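Local coordinates for fibronectin type III domain-containing protein (Simiduia agarivorans, PDB 6P2K) that probably hydrolyses the glucan backbone of xyloglucan, as an ancestral-type glycoside hydrolase of family 74 with a beta-propeller architecture, at residues D271-G276 against H337-T342; N25-V30 against G343-G348; S278-L283 against L292-F297. One frame throughout, in Å; residues are numbered along the deposited sequence.

Interaction 1: residues D271-G276 against H337-T342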
# COMPACT_ATOMS: atom_id res chain seq x y z
N ASP B 271 8.28 58.60 -7.11
CA ASP B 271 7.07 58.49 -7.92
C ASP B 271 6.83 59.81 -8.66
O ASP B 271 6.72 60.86 -8.01
CB ASP B 271 5.88 58.16 -7.01
CG ASP B 271 4.59 57.87 -7.77
OD1 ASP B 271 4.53 58.08 -9.00
OD2 ASP B 271 3.61 57.42 -7.13
N PRO B 272 6.76 59.80 -9.99
CA PRO B 272 6.49 61.05 -10.72
C PRO B 272 5.15 61.67 -10.36
O PRO B 272 4.90 62.82 -10.73
CB PRO B 272 6.53 60.62 -12.19
CG PRO B 272 6.25 59.16 -12.17
CD PRO B 272 6.88 58.65 -10.91
N ARG B 273 4.28 60.94 -9.66
CA ARG B 273 3.02 61.48 -9.18
C ARG B 273 3.19 62.38 -7.96
O ARG B 273 2.30 63.18 -7.67
CB ARG B 273 2.06 60.34 -8.86
CG ARG B 273 1.58 59.59 -10.09
CD ARG B 273 1.23 58.14 -9.78
NE ARG B 273 0.96 57.38 -11.00
CZ ARG B 273 1.89 56.82 -11.76
NH1 ARG B 273 3.17 56.91 -11.43
NH2 ARG B 273 1.54 56.15 -12.86
N SER B 274 4.32 62.26 -7.25
CA SER B 274 4.56 63.06 -6.04
C SER B 274 5.01 64.46 -6.44
O SER B 274 6.16 64.86 -6.29
CB SER B 274 5.59 62.37 -5.15
OG SER B 274 5.20 61.04 -4.86
N THR B 275 4.04 65.23 -6.94
CA THR B 275 4.30 66.59 -7.42
C THR B 275 4.27 67.64 -6.32
O THR B 275 4.66 68.78 -6.56
CB THR B 275 3.29 66.96 -8.50
OG1 THR B 275 1.96 66.73 -8.01
CG2 THR B 275 3.52 66.13 -9.75
N GLY B 276 3.81 67.29 -5.12
CA GLY B 276 3.75 68.21 -4.00
C GLY B 276 4.91 68.04 -3.04
O GLY B 276 6.05 67.85 -3.46
N HIS B 337 10.83 50.25 -10.72
CA HIS B 337 10.41 51.50 -11.33
C HIS B 337 8.91 51.69 -11.20
O HIS B 337 8.14 50.73 -11.35
CB HIS B 337 10.80 51.55 -12.81
CG HIS B 337 12.27 51.46 -13.06
ND1 HIS B 337 13.14 52.48 -12.76
CD2 HIS B 337 13.02 50.46 -13.58
CE1 HIS B 337 14.37 52.12 -13.08
NE2 HIS B 337 14.33 50.90 -13.58
N TYR B 338 8.51 52.92 -10.90
CA TYR B 338 7.12 53.30 -11.02
C TYR B 338 6.73 53.41 -12.50
O TYR B 338 7.58 53.65 -13.36
CB TYR B 338 6.87 54.64 -10.34
CG TYR B 338 6.99 54.64 -8.83
CD1 TYR B 338 6.05 54.01 -8.03
CD2 TYR B 338 8.05 55.28 -8.20
CE1 TYR B 338 6.15 54.02 -6.65
CE2 TYR B 338 8.16 55.30 -6.82
CZ TYR B 338 7.21 54.67 -6.05
OH TYR B 338 7.32 54.68 -4.68
N THR B 339 5.45 53.23 -12.78
CA THR B 339 4.97 53.43 -14.14
C THR B 339 4.90 54.93 -14.44
O THR B 339 4.71 55.75 -13.54
CB THR B 339 3.59 52.80 -14.34
OG1 THR B 339 2.66 53.35 -13.40
CG2 THR B 339 3.66 51.29 -14.18
N PRO B 340 5.07 55.31 -15.71
CA PRO B 340 4.91 56.72 -16.08
C PRO B 340 3.49 57.20 -15.83
O PRO B 340 2.55 56.41 -15.66
CB PRO B 340 5.24 56.74 -17.58
CG PRO B 340 6.02 55.49 -17.82
CD PRO B 340 5.52 54.48 -16.84
N VAL B 341 3.33 58.52 -15.80
CA VAL B 341 2.01 59.13 -15.68
C VAL B 341 1.38 59.42 -17.04
O VAL B 341 0.17 59.69 -17.11
CB VAL B 341 2.08 60.43 -14.85
CG1 VAL B 341 2.61 60.14 -13.46
CG2 VAL B 341 2.97 61.44 -15.54
N THR B 342 2.17 59.38 -18.11
CA THR B 342 1.68 59.66 -19.45
C THR B 342 1.28 58.36 -20.16
O THR B 342 1.48 57.26 -19.65
CB THR B 342 2.74 60.39 -20.27
OG1 THR B 342 3.99 59.69 -20.17
CG2 THR B 342 2.93 61.81 -19.75
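R273 reaches from the 271-274 turn to the carbonyl groups of T339 and P340, on the chain leaving strand 336-338. From CB, CG stands anti to the carbonyl carbon (chi1 -69°), and the chain then runs extended to NE. CG rests on V341, 3.6 Å from its CG1; NE and CZ run past that same methyl group, which lies over one face of the guanidinium. At the tip NH1 and NH2 both grip T339 O end-on from the same face of the carbonyl. The NH1 bond is short and fairly straight (2.9 Å to T339 O, 160°), whereas NH2 to T339 O is longer, 3.3 Å. NH2 adds weak bonds to P340 O and to T339 OG1, whose stronger partner is A346 O. NH1 also makes a salt bridge with D271 OD1, 3.0 Å away on the syn side of the carboxylate. D271 OD1 takes a second bond at 2.9 Å from R273 N, closing an Asx turn at the start of the type I turn D271-S274. The other oxygen, OD2, pairs with R347. Beside this, D271 CB sits over the face of the Y338 ring, 3.7 Å from its centroid, and the carboxylate stacks on the ring with planes 16° apart. P272 completes the apolar side, its CG 4.0 Å from V341 CG1. A methionine in place of R273 would probably cost D271 OD1 its charged mate and leave the T339 and P340 carbonyls less firmly held. The contact joins the turn between strands 265-270 and 278-285 to the end of strand 336-338, the first strand of the next four-stranded sheet; Y338 also packs on strand 278-285.

Interaction 2: residues N25-V30 against G343-G348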
# COMPACT_ATOMS: atom_id res chain seq x y z
N ASN B 25 5.14 56.75 -23.83
CA ASN B 25 4.17 57.14 -24.85
C ASN B 25 3.02 56.16 -24.99
O ASN B 25 1.94 56.55 -25.45
CB ASN B 25 4.86 57.29 -26.21
CG ASN B 25 6.09 58.17 -26.15
OD1 ASN B 25 5.98 59.39 -26.03
ND2 ASN B 25 7.26 57.56 -26.25
N GLN B 26 3.21 54.90 -24.60
CA GLN B 26 2.22 53.85 -24.84
C GLN B 26 2.08 53.00 -23.59
O GLN B 26 3.03 52.30 -23.22
CB GLN B 26 2.61 52.98 -26.03
CG GLN B 26 2.87 53.70 -27.33
CD GLN B 26 3.36 52.73 -28.39
OE1 GLN B 26 2.62 52.38 -29.32
NE2 GLN B 26 4.59 52.27 -28.24
N ALA B 27 0.90 53.02 -22.97
CA ALA B 27 0.66 52.14 -21.84
C ALA B 27 0.71 50.68 -22.28
O ALA B 27 0.31 50.34 -23.40
CB ALA B 27 -0.69 52.46 -21.20
N ASN B 28 1.24 49.83 -21.40
CA ASN B 28 1.42 48.39 -21.59
C ASN B 28 2.57 48.05 -22.53
O ASN B 28 2.77 46.87 -22.85
CB ASN B 28 0.13 47.71 -22.08
CG ASN B 28 -1.04 47.96 -21.14
OD1 ASN B 28 -0.92 47.80 -19.93
ND2 ASN B 28 -2.17 48.36 -21.71
N VAL B 29 3.36 49.04 -22.96
CA VAL B 29 4.54 48.80 -23.79
C VAL B 29 5.77 48.89 -22.90
O VAL B 29 6.04 49.94 -22.30
CB VAL B 29 4.63 49.79 -24.95
CG1 VAL B 29 5.93 49.59 -25.71
CG2 VAL B 29 3.44 49.60 -25.88
N VAL B 30 6.52 47.79 -22.80
CA VAL B 30 7.70 47.71 -21.94
C VAL B 30 8.82 47.00 -22.67
O VAL B 30 8.59 46.16 -23.55
CB VAL B 30 7.40 46.98 -20.60
CG1 VAL B 30 6.49 47.82 -19.73
CG2 VAL B 30 6.78 45.62 -20.87
N GLY B 343 0.71 58.52 -21.35
CA GLY B 343 0.44 57.40 -22.23
C GLY B 343 -0.73 56.53 -21.85
O GLY B 343 -0.94 55.49 -22.49
N GLY B 344 -1.51 56.90 -20.83
CA GLY B 344 -2.59 56.07 -20.36
C GLY B 344 -2.20 55.02 -19.34
O GLY B 344 -3.01 54.14 -19.04
N TRP B 345 -0.98 55.09 -18.81
CA TRP B 345 -0.54 54.11 -17.82
C TRP B 345 -1.33 54.28 -16.53
O TRP B 345 -1.64 55.40 -16.12
CB TRP B 345 0.95 54.28 -17.53
CG TRP B 345 1.88 53.63 -18.51
CD1 TRP B 345 2.50 54.23 -19.57
CD2 TRP B 345 2.31 52.27 -18.51
NE1 TRP B 345 3.28 53.32 -20.24
CE2 TRP B 345 3.19 52.11 -19.61
CE3 TRP B 345 2.04 51.16 -17.70
CZ2 TRP B 345 3.79 50.88 -19.91
CZ3 TRP B 345 2.65 49.95 -18.00
CH2 TRP B 345 3.51 49.82 -19.09
N ALA B 346 -1.65 53.16 -15.90
CA ALA B 346 -2.10 53.20 -14.52
C ALA B 346 -0.88 53.20 -13.59
O ALA B 346 0.25 52.99 -14.03
CB ALA B 346 -3.02 52.02 -14.21
N ARG B 347 -1.12 53.46 -12.31
CA ARG B 347 -0.03 53.45 -11.35
C ARG B 347 0.37 52.02 -11.02
O ARG B 347 -0.47 51.20 -10.64
CB ARG B 347 -0.41 54.20 -10.07
CG ARG B 347 0.79 54.43 -9.15
CD ARG B 347 0.42 55.17 -7.88
NE ARG B 347 1.62 55.53 -7.12
CZ ARG B 347 2.11 54.83 -6.10
NH1 ARG B 347 1.51 53.71 -5.72
NH2 ARG B 347 3.20 55.24 -5.47
N GLY B 348 1.66 51.72 -11.17
CA GLY B 348 2.16 50.39 -10.89
C GLY B 348 3.66 50.41 -10.69
O GLY B 348 4.30 51.46 -10.77
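A27 N donates to G343 O (3.1 Å), a bent bond of 138° whose donor stands above the carbonyl plane. A27 is the second residue of a type II turn from Q26 to V29, and N28 takes the positive phi of the third position. Opposite, G343 and G344 both have positive phi. A side chain on G343 would run into N25 C and Q26 N, so the lack of one lets the two backbones come together, with N25 O 3.7 Å from G343 CA.

The side-chain part belongs to W345. With CG anti to the carbonyl carbon (chi1 -82°), the indole is laid against the A27-N28 peptide. A27 CA sits over the five-membered ring, 3.4 Å from its centroid and 15° off the normal, a CH-pi contact; A27 CB flanks it, 3.9 Å from W345 CG. The next peptide continues over the same face: N28 N lies above the six-membered ring, toward its rim and 3.1 Å from W345 CZ2. V29 O approaches that ring at its edge, 3.4 Å from W345 CZ2. Beyond it, V30 CG1 meets W345 CH2 at 3.6 Å. The indole nitrogen is satisfied by D23 O, just ahead of the 25-30 segment, so the ring is fixed by a polar anchor as well as by packing.

In this family 74 part of a longer protein, the contact brings a loop of the sheet 17-51 against one of the sheet 336-373, consistent with first and last blades of the N-terminal propeller meeting where its ring closes. Its chemistry is that of a flat aromatic pressed on peptide groups, with a single backbone hydrogen bond and no charged pair across it, so the fit depends mainly on shape.

Interaction 3: residues S278-L283 against L292-F297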
# COMPACT_ATOMS: atom_id res chain seq x y z
N SER B 278 4.77 65.73 -0.41
CA SER B 278 4.80 64.35 0.08
C SER B 278 5.31 63.45 -1.03
O SER B 278 4.71 63.39 -2.11
CB SER B 278 3.42 63.90 0.55
OG SER B 278 3.48 62.61 1.14
N HIS B 279 6.42 62.76 -0.77
CA HIS B 279 7.10 61.96 -1.78
C HIS B 279 7.00 60.48 -1.44
O HIS B 279 7.22 60.08 -0.29
CB HIS B 279 8.58 62.36 -1.88
CG HIS B 279 8.79 63.84 -1.97
ND1 HIS B 279 9.99 64.43 -1.64
CD2 HIS B 279 7.97 64.84 -2.36
CE1 HIS B 279 9.89 65.74 -1.81
NE2 HIS B 279 8.68 66.01 -2.25
N LYS B 280 6.68 59.68 -2.45
CA LYS B 280 6.82 58.23 -2.37
C LYS B 280 8.14 57.85 -3.04
O LYS B 280 8.39 58.24 -4.18
CB LYS B 280 5.65 57.53 -3.05
CG LYS B 280 4.28 57.86 -2.46
CD LYS B 280 3.99 57.01 -1.23
CE LYS B 280 2.67 57.43 -0.58
NZ LYS B 280 2.29 56.52 0.53
N VAL B 281 8.97 57.10 -2.31
CA VAL B 281 10.30 56.72 -2.78
C VAL B 281 10.38 55.20 -2.84
O VAL B 281 10.03 54.52 -1.87
CB VAL B 281 11.41 57.29 -1.89
CG1 VAL B 281 12.77 57.01 -2.50
CG2 VAL B 281 11.21 58.79 -1.68
N LEU B 282 10.84 54.68 -3.97
CA LEU B 282 10.96 53.24 -4.21
C LEU B 282 12.41 52.82 -4.03
O LEU B 282 13.31 53.47 -4.56
CB LEU B 282 10.47 52.91 -5.61
CG LEU B 282 10.16 51.46 -5.98
CD1 LEU B 282 9.11 50.90 -5.06
CD2 LEU B 282 9.70 51.41 -7.43
N LEU B 283 12.63 51.73 -3.29
CA LEU B 283 14.00 51.37 -2.92
C LEU B 283 14.15 49.85 -2.87
O LEU B 283 13.55 49.19 -2.01
CB LEU B 283 14.38 51.99 -1.58
CG LEU B 283 15.83 51.77 -1.15
CD1 LEU B 283 16.80 52.47 -2.09
CD2 LEU B 283 16.04 52.23 0.29
N LEU B 292 10.84 44.68 -1.40
CA LEU B 292 10.94 46.02 -1.97
C LEU B 292 10.28 47.02 -1.03
O LEU B 292 9.18 46.77 -0.52
CB LEU B 292 10.31 46.07 -3.36
CG LEU B 292 10.29 47.38 -4.14
CD1 LEU B 292 11.70 47.90 -4.36
CD2 LEU B 292 9.58 47.17 -5.47
N TYR B 293 10.94 48.16 -0.82
CA TYR B 293 10.46 49.20 0.08
C TYR B 293 9.83 50.35 -0.69
O TYR B 293 10.32 50.74 -1.76
CB TYR B 293 11.60 49.76 0.94
CG TYR B 293 12.04 48.90 2.10
CD1 TYR B 293 11.29 48.83 3.26
CD2 TYR B 293 13.24 48.20 2.04
CE1 TYR B 293 11.71 48.06 4.33
CE2 TYR B 293 13.67 47.43 3.10
CZ TYR B 293 12.90 47.36 4.24
OH TYR B 293 13.33 46.60 5.30
N GLU B 294 8.76 50.90 -0.14
CA GLU B 294 8.26 52.22 -0.53
C GLU B 294 8.26 53.11 0.70
O GLU B 294 7.71 52.75 1.74
CB GLU B 294 6.86 52.14 -1.13
CG GLU B 294 6.31 53.52 -1.54
CD GLU B 294 5.05 53.44 -2.37
OE1 GLU B 294 4.09 52.76 -1.94
OE2 GLU B 294 5.02 54.05 -3.46
N GLY B 295 8.89 54.27 0.58
CA GLY B 295 8.98 55.23 1.67
C GLY B 295 8.12 56.45 1.40
O GLY B 295 7.99 56.88 0.26
N THR B 296 7.55 56.99 2.46
CA THR B 296 6.73 58.20 2.39
C THR B 296 7.42 59.30 3.17
O THR B 296 7.76 59.12 4.34
CB THR B 296 5.32 57.95 2.94
OG1 THR B 296 4.75 56.81 2.29
CG2 THR B 296 4.43 59.16 2.70
N PHE B 297 7.64 60.44 2.51
CA PHE B 297 8.33 61.58 3.12
C PHE B 297 7.42 62.79 3.05
O PHE B 297 7.08 63.26 1.96
CB PHE B 297 9.66 61.86 2.41
CG PHE B 297 10.68 60.77 2.57
CD1 PHE B 297 10.58 59.59 1.83
CD2 PHE B 297 11.74 60.91 3.44
CE1 PHE B 297 11.51 58.58 1.98
CE2 PHE B 297 12.67 59.91 3.59
CZ PHE B 297 12.56 58.74 2.85
O HOH W 1 3.34 53.45 0.66
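H279 pairs with F297, V281 with G295 and L283 with Y293 in the hydrogen-bonded positions of an antiparallel hairpin, and each pair exchanges two backbone bonds. The shortest of the six runs from G295 N to V281 O, 2.7 Å. K280 with T296 and L282 with E294 are the non-hydrogen-bonded pairs, and CA-H...O contacts run alongside the ladder. The axes of the two segments run at 159°.

On the face carrying V281 and F297, V281 CG2 packs obliquely against the phenyl ring, 3.7 Å from F297 CD1. A side chain at G295 would collide with that ring's CE1, so the glycine leaves the place to F297. On the other face K280 lies beside T296, both pointing the same way. Its chain bends at CB-CG (chi2 -83°), which brings NZ to T296 OG1 at 3.0 Å, while K280 CB rests 3.6 Å from E294 OE2. A water stands 3.2 Å from K280 NZ and 2.8 Å from E294 OE1, bridging opposite charges that do not touch directly. Further along, the L282 and L292 side chains cross at about a right angle, CD1 of L282 3.8 Å from CD2 of L292.

The second shell positions these groups. E294 is held by Y338 OH and R347 at OE2 and by Y369 OH at OE1; H279 ND1 bonds to Y224 OH, and F297 lies nearly parallel to F308 of the neighbouring strand 304-314. L282 and L292 pack on A336 and V349 of the next sheet. The contact is thus the middle of a four-stranded propeller blade: the face of H279, V281, L283, Y293 and F297 is largely apolar and aromatic, the other mixes K280, T296 and E294 with leucine, and the buried E294 carboxylate, surrounded by donors, is probably stabilised in its charged form.

The three contacts lie on one side of the chain, but at different depths. Interaction 3 is buried and belongs within a single sheet; interactions 1 and 2 are partly exposed and join different sheets, interaction 1 through the end of strand 336-338 and the chain after it, interaction 2 through the loop before strand 348-351. Their chemistry follows: a regular backbone ladder in interaction 3, arginine with carbonyl and carboxylate oxygens in interaction 1, an indole lying on a turn in interaction 2. R347, two residues on from the tryptophan of interaction 2, carries a charge link from D271 to E294. Along the sequence, interaction 3 is nested inside 1, and 1 inside 2.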